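Local coordinates for nonsense-mediated mRNA decay protein 2 (Saccharomyces cerevisiae, PDB 4LUN), which takes part in nonsense-mediated decay, the degradation of mRNAs that contain premature stop codons, and interacts with UPF1 through its C-terminus, at residues F120-V125 / L191-K196; F116-E121 / A167-L172. All blocks are in the same frame, centred on the assembly; numbering follows the deposited sequence. Where two conformers were deposited one is given.

In the fold
Both contacts start from one continuous run of chain, the end of helix 106-116 and the loop that follows it, within the N-terminal MIF4G domain of the protein, a HEAT-repeat structure built of helices. Interaction 2 ties the first part of this run, residues 116-121, to the loop 167-172; interaction 1 ties the next part, 120-125, to the loop 191-196. Their centres lie about 13 Å apart. Phe120 and Glu121 belong to both ranges but touch across interaction 2 alone, and the handover falls at Asn122, the first residue to meet Tyr193. Interaction 2 buries more surface, 347 Å² against 221 Å², and is less exposed.

Interaction 1 (F120-V125 / L191-K196); sequences FENPSV and LNYKFK
Tyr193 carries this contact, with Pro123 lying flat against its ring and Val125 gripping its hydroxyl. Pro123 CD stands 3.8 Å from the centroid of the Tyr193 ring and only 6° off the ring normal, the geometry of a CH-pi contact over the centre of the face. The proline continues along the phenol, its CG reaching Tyr193 CZ at 3.7 Å. At the far end Tyr193 OH donates a hydrogen bond of 2.6 Å to Val125 O, which sits at the edge of the ring, in its plane. Seen from the acceptor, the hydroxyl is tilted somewhat out of the carbonyl plane of Val125. The CH-pi contact and the hydrogen bond together hold the ring by its face and by its hydroxyl. At the near end the Asn122 amide passes alongside the root of the tyrosine, with Asn122 CG 3.7 Å from Tyr193 CB and the amide turned 45° from the ring plane.

In the next shell, Asn122 ND2 spends its polar end on Glu189 O, which anchors this side chain at the end of helix 182-190. Tyr193 has CG anti to the backbone N (chi1 177°), which directs the phenol across the loop 120-125. The ring's other face is covered by Lys194 CG, 3.7 Å above the plane: Lys194 has a left-handed backbone, which probably helps bring its side chain back beneath the ring, and its NZ forms a salt bridge with Asp126. The phenol is thus sandwiched between proline and the lysine's methylenes.

The contact joins two interhelical loops of the HEAT-repeat domain, one between helices 106-116 and 130-152 and the other between helices 182-190 and 201-210; Arg136 of helix 130-152 touches both Pro123 and Tyr193.

Interaction 2 (F116-E121 / A167-L172); sequences FLQAFE and AIPNFL
Glu121 and Phe171 make the direct polar link of this contact: Phe171 N donates to Glu121 OE1 at 3.0 Å, with an N-H...O angle of 152°. Glu121 OE1 receives the bond on its syn lone pair, the side facing the other oxygen. The first torsion of Glu121 is extended and the second bent (chi2 80°), bringing the carboxylate to the first amides of the 3-10 segment 170-172. The same OE1 also lies in the plane of the Phe171 ring at its edge, 3.2 Å from CD2, and Leu117 O joins it at the ring edge. Without the carboxylate, as with an alanine here, Phe171 N would probably lose its acceptor and the ring edge one of the two oxygens beside it.

A water forms the second polar link: it accepts from Asn170 N at 3.0 Å and lies 3.0 Å from Gln118 OE1, to which it probably donates, so that the first two amide groups of the 3-10 segment are both engaged.

The remaining contacts are mostly apolar. Pro169 CG sits against Leu117, 3.6 Å from its CB, close to where the backbones come within 5.2 Å between Gln118 CA and Pro169 CA. Leu117 CD1 meets Leu172 CD1 at 3.8 Å, the two side chains crossing at about a right angle. Phe171 pushes CZ to 3.8 Å from Phe120 CB, while Leu172 CG covers one ring face, offset toward its rim.

These residues fasten the run of chain that follows helix 106-116 to the loop between helices 130-152 and 182-190. Phe147 of helix 130-152 packs on Leu117, and helix 182-190 supports the contact through Ile186, against Leu117 and Phe120, and Ser185, against Leu172.

Interaction 1 (F120-V125 / L191-K196)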
loop_
_atom_site.group_PDB
_atom_site.type_symbol
_atom_site.label_atom_id
_atom_site.label_comp_id
_atom_site.label_asym_id
_atom_site.label_seq_id
_atom_site.Cartn_x
_atom_site.Cartn_y
_atom_site.Cartn_z
ATOM N N PHE A 120 1.266 -8.415 0.198
ATOM C CA PHE A 120 2.491 -7.695 -0.071
ATOM C C PHE A 120 3.669 -8.600 -0.415
ATOM O O PHE A 120 4.746 -8.116 -0.739
ATOM C CB PHE A 120 2.832 -6.795 1.133
ATOM C CG PHE A 120 1.766 -5.782 1.424
ATOM C CD1 PHE A 120 1.320 -4.939 0.413
ATOM C CD2 PHE A 120 1.194 -5.693 2.674
ATOM C CE1 PHE A 120 0.322 -4.012 0.649
ATOM C CE2 PHE A 120 0.183 -4.773 2.931
ATOM C CZ PHE A 120 -0.252 -3.927 1.910
ATOM N N GLU A 121 3.471 -9.914 -0.353
ATOM C CA GLU A 121 4.540 -10.821 -0.767
ATOM C C GLU A 121 4.721 -10.676 -2.280
ATOM O O GLU A 121 3.748 -10.753 -3.037
ATOM C CB GLU A 121 4.172 -12.262 -0.391
ATOM C CG GLU A 121 5.236 -13.316 -0.765
ATOM C CD GLU A 121 6.393 -13.399 0.225
ATOM O OE1 GLU A 121 6.138 -13.381 1.446
ATOM O OE2 GLU A 121 7.563 -13.501 -0.214
ATOM N N ASN A 122 5.955 -10.446 -2.717
ATOM C CA ASN A 122 6.223 -10.302 -4.147
ATOM C C ASN A 122 5.973 -11.616 -4.864
ATOM O O ASN A 122 6.151 -12.695 -4.285
ATOM C CB ASN A 122 7.670 -9.876 -4.398
ATOM C CG ASN A 122 7.943 -8.427 -4.033
ATOM O OD1 ASN A 122 7.022 -7.613 -3.898
ATOM N ND2 ASN A 122 9.216 -8.110 -3.841
ATOM N N PRO A 123 5.579 -11.537 -6.140
ATOM C CA PRO A 123 5.516 -12.766 -6.933
ATOM C C PRO A 123 6.896 -13.405 -6.948
ATOM O O PRO A 123 7.895 -12.702 -6.839
ATOM C CB PRO A 123 5.147 -12.266 -8.335
ATOM C CG PRO A 123 4.477 -10.944 -8.112
ATOM C CD PRO A 123 5.173 -10.344 -6.904
ATOM N N SER A 124 6.938 -14.729 -7.069
ATOM C CA SER A 124 8.193 -15.459 -7.125
ATOM C C SER A 124 8.444 -15.951 -8.545
ATOM O O SER A 124 9.202 -16.897 -8.759
ATOM C CB SER A 124 8.152 -16.652 -6.157
ATOM O OG SER A 124 6.889 -17.305 -6.212
ATOM N N VAL A 125 7.792 -15.301 -9.507
ATOM C CA VAL A 125 8.015 -15.565 -10.926
ATOM C C VAL A 125 8.279 -14.244 -11.623
ATOM O O VAL A 125 8.074 -13.180 -11.040
ATOM C CB VAL A 125 6.785 -16.214 -11.577
ATOM C CG1 VAL A 125 6.580 -17.639 -11.057
ATOM C CG2 VAL A 125 5.542 -15.362 -11.306
ATOM N N LEU A 191 8.615 -2.379 -3.282
ATOM C CA LEU A 191 9.322 -1.488 -4.183
ATOM C C LEU A 191 10.390 -2.223 -4.980
ATOM O O LEU A 191 10.914 -1.687 -5.960
ATOM C CB LEU A 191 9.961 -0.337 -3.414
ATOM C CG LEU A 191 8.956 0.638 -2.812
ATOM C CD1 LEU A 191 9.702 1.721 -2.039
ATOM C CD2 LEU A 191 8.111 1.263 -3.899
ATOM N N ASN A 192 10.689 -3.452 -4.564
ATOM C CA ASN A 192 11.829 -4.178 -5.120
ATOM C C ASN A 192 11.459 -5.427 -5.924
ATOM O O ASN A 192 12.221 -6.393 -5.990
ATOM C CB ASN A 192 12.834 -4.515 -4.015
ATOM C CG ASN A 192 13.632 -3.295 -3.565
ATOM O OD1 ASN A 192 14.534 -2.839 -4.271
ATOM N ND2 ASN A 192 13.294 -2.753 -2.400
ATOM N N TYR A 193 10.289 -5.407 -6.545
ATOM C CA TYR A 193 9.957 -6.459 -7.497
ATOM C C TYR A 193 10.157 -5.916 -8.907
ATOM O O TYR A 193 9.441 -5.005 -9.331
ATOM C CB TYR A 193 8.521 -6.935 -7.323
ATOM C CG TYR A 193 8.112 -7.976 -8.346
ATOM C CD1 TYR A 193 8.650 -9.262 -8.318
ATOM C CD2 TYR A 193 7.187 -7.676 -9.334
ATOM C CE1 TYR A 193 8.275 -10.219 -9.262
ATOM C CE2 TYR A 193 6.812 -8.619 -10.280
ATOM C CZ TYR A 193 7.357 -9.890 -10.238
ATOM O OH TYR A 193 6.962 -10.829 -11.189
ATOM N N LYS A 194 11.148 -6.457 -9.616
ATOM C CA LYS A 194 11.452 -6.034 -10.989
ATOM C C LYS A 194 11.640 -4.521 -11.084
ATOM O O LYS A 194 11.103 -3.885 -11.987
ATOM C CB LYS A 194 10.364 -6.499 -11.965
ATOM C CG LYS A 194 10.182 -8.010 -12.017
ATOM C CD LYS A 194 11.375 -8.678 -12.680
ATOM C CE LYS A 194 11.652 -8.071 -14.035
ATOM N NZ LYS A 194 12.520 -8.952 -14.867
ATOM N N PHE A 195 12.382 -3.959 -10.128
ATOM C CA PHE A 195 12.562 -2.513 -10.042
ATOM C C PHE A 195 12.993 -1.893 -11.351
ATOM O O PHE A 195 12.552 -0.798 -11.695
ATOM C CB PHE A 195 13.583 -2.150 -8.967
ATOM C CG PHE A 195 14.108 -0.744 -9.087
ATOM C CD1 PHE A 195 13.384 0.323 -8.574
ATOM C CD2 PHE A 195 15.342 -0.492 -9.676
ATOM C CE1 PHE A 195 13.860 1.621 -8.686
ATOM C CE2 PHE A 195 15.834 0.817 -9.788
ATOM C CZ PHE A 195 15.091 1.869 -9.292
ATOM N N LYS A 196 13.849 -2.592 -12.090
ATOM C CA LYS A 196 14.426 -1.999 -13.294
ATOM C C LYS A 196 13.412 -1.694 -14.398
ATOM O O LYS A 196 13.712 -0.892 -15.295
ATOM C CB LYS A 196 15.627 -2.817 -13.805
ATOM C CG LYS A 196 16.845 -2.692 -12.892
ATOM C CD LYS A 196 18.134 -3.123 -13.582
ATOM C CE LYS A 196 18.097 -4.583 -14.004
ATOM N NZ LYS A 196 19.377 -4.976 -14.678
#

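Interaction 2 (F116-E121 / A167-L172)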
loop_
_atom_site.group_PDB
_atom_site.type_symbol
_atom_site.label_atom_id
_atom_site.label_comp_id
_atom_site.label_asym_id
_atom_site.label_seq_id
_atom_site.Cartn_x
_atom_site.Cartn_y
_atom_site.Cartn_z
ATOM N N PHE A 116 -3.869 -10.456 5.759
ATOM C CA PHE A 116 -3.823 -9.280 4.895
ATOM C C PHE A 116 -2.403 -8.999 4.376
ATOM O O PHE A 116 -2.230 -8.593 3.230
ATOM C CB PHE A 116 -4.395 -8.044 5.605
ATOM C CG PHE A 116 -4.591 -6.862 4.689
ATOM C CD1 PHE A 116 -5.774 -6.696 3.984
ATOM C CD2 PHE A 116 -3.577 -5.938 4.507
ATOM C CE1 PHE A 116 -5.945 -5.612 3.117
ATOM C CE2 PHE A 116 -3.742 -4.855 3.658
ATOM C CZ PHE A 116 -4.924 -4.692 2.958
ATOM N N LEU A 117 -1.392 -9.244 5.204
ATOM C CA LEU A 117 -0.003 -8.966 4.834
ATOM C C LEU A 117 0.486 -9.835 3.676
ATOM O O LEU A 117 1.489 -9.509 3.022
ATOM C CB LEU A 117 0.916 -9.130 6.051
ATOM C CG LEU A 117 0.821 -8.029 7.110
ATOM C CD1 LEU A 117 1.529 -8.455 8.410
ATOM C CD2 LEU A 117 1.445 -6.736 6.559
ATOM N N GLN A 118 -0.211 -10.946 3.434
ATOM C CA GLN A 118 0.146 -11.821 2.317
ATOM C C GLN A 118 0.015 -11.069 0.995
ATOM O O GLN A 118 0.661 -11.417 0.005
ATOM C CB GLN A 118 -0.731 -13.075 2.318
ATOM C CG GLN A 118 -0.400 -14.091 1.233
ATOM C CD GLN A 118 1.028 -14.607 1.308
ATOM O OE1 GLN A 118 1.556 -14.854 2.391
ATOM N NE2 GLN A 118 1.659 -14.776 0.148
ATOM N N ALA A 119 -0.784 -10.000 0.992
ATOM C CA ALA A 119 -0.991 -9.198 -0.221
ATOM C C ALA A 119 0.279 -8.492 -0.695
ATOM O O ALA A 119 0.375 -8.027 -1.845
ATOM C CB ALA A 119 -2.091 -8.180 0.014
ATOM N N PHE A 120 1.266 -8.415 0.198
ATOM C CA PHE A 120 2.491 -7.695 -0.071
ATOM C C PHE A 120 3.669 -8.600 -0.415
ATOM O O PHE A 120 4.746 -8.116 -0.739
ATOM C CB PHE A 120 2.832 -6.795 1.133
ATOM C CG PHE A 120 1.766 -5.782 1.424
ATOM C CD1 PHE A 120 1.320 -4.939 0.413
ATOM C CD2 PHE A 120 1.194 -5.693 2.674
ATOM C CE1 PHE A 120 0.322 -4.012 0.649
ATOM C CE2 PHE A 120 0.183 -4.773 2.931
ATOM C CZ PHE A 120 -0.252 -3.927 1.910
ATOM N N GLU A 121 3.471 -9.914 -0.353
ATOM C CA GLU A 121 4.540 -10.821 -0.767
ATOM C C GLU A 121 4.721 -10.676 -2.280
ATOM O O GLU A 121 3.748 -10.753 -3.037
ATOM C CB GLU A 121 4.172 -12.262 -0.391
ATOM C CG GLU A 121 5.236 -13.316 -0.765
ATOM C CD GLU A 121 6.393 -13.399 0.225
ATOM O OE1 GLU A 121 6.138 -13.381 1.446
ATOM O OE2 GLU A 121 7.563 -13.501 -0.214
ATOM N N ALA A 167 -0.248 -17.218 10.992
ATOM C CA ALA A 167 0.818 -17.212 10.004
ATOM C C ALA A 167 1.062 -15.824 9.433
ATOM O O ALA A 167 0.135 -15.033 9.256
ATOM C CB ALA A 167 0.509 -18.197 8.878
ATOM N N ILE A 168 2.325 -15.545 9.147
ATOM C CA ILE A 168 2.712 -14.302 8.498
ATOM C C ILE A 168 3.466 -14.647 7.214
ATOM O O ILE A 168 3.997 -15.753 7.091
ATOM C CB ILE A 168 3.572 -13.430 9.431
ATOM C CG1 ILE A 168 4.832 -14.177 9.857
ATOM C CG2 ILE A 168 2.784 -13.034 10.662
ATOM C CD1 ILE A 168 5.989 -13.250 10.129
ATOM N N PRO A 169 3.491 -13.721 6.243
ATOM C CA PRO A 169 4.115 -14.025 4.948
ATOM C C PRO A 169 5.599 -14.322 5.078
ATOM O O PRO A 169 6.253 -13.839 6.006
ATOM C CB PRO A 169 3.941 -12.724 4.149
ATOM C CG PRO A 169 2.882 -11.964 4.860
ATOM C CD PRO A 169 2.924 -12.360 6.287
ATOM N N ASN A 170 6.131 -15.080 4.125
ATOM C CA ASN A 170 7.550 -15.436 4.133
ATOM C C ASN A 170 8.487 -14.243 4.278
ATOM O O ASN A 170 9.482 -14.314 5.003
ATOM C CB ASN A 170 7.926 -16.217 2.869
ATOM C CG ASN A 170 7.361 -17.621 2.858
ATOM O OD1 ASN A 170 6.370 -17.912 3.524
ATOM N ND2 ASN A 170 7.993 -18.504 2.089
ATOM N N PHE A 171 8.177 -13.142 3.600
ATOM C CA PHE A 171 9.106 -12.013 3.565
ATOM C C PHE A 171 9.223 -11.286 4.900
ATOM O O PHE A 171 10.127 -10.488 5.092
ATOM C CB PHE A 171 8.770 -11.041 2.420
ATOM C CG PHE A 171 7.688 -10.035 2.741
ATOM C CD1 PHE A 171 8.023 -8.751 3.148
ATOM C CD2 PHE A 171 6.350 -10.345 2.551
ATOM C CE1 PHE A 171 7.040 -7.817 3.412
ATOM C CE2 PHE A 171 5.363 -9.416 2.820
ATOM C CZ PHE A 171 5.708 -8.152 3.251
ATOM N N LEU A 172 8.306 -11.581 5.816
ATOM C CA LEU A 172 8.309 -10.926 7.124
ATOM C C LEU A 172 8.734 -11.885 8.228
ATOM O O LEU A 172 8.683 -11.531 9.402
ATOM C CB LEU A 172 6.915 -10.385 7.449
ATOM C CG LEU A 172 6.425 -9.258 6.542
ATOM C CD1 LEU A 172 4.952 -9.014 6.760
ATOM C CD2 LEU A 172 7.214 -7.988 6.838
HETATM O O HOH W 1 4.274 -15.959 1.995
#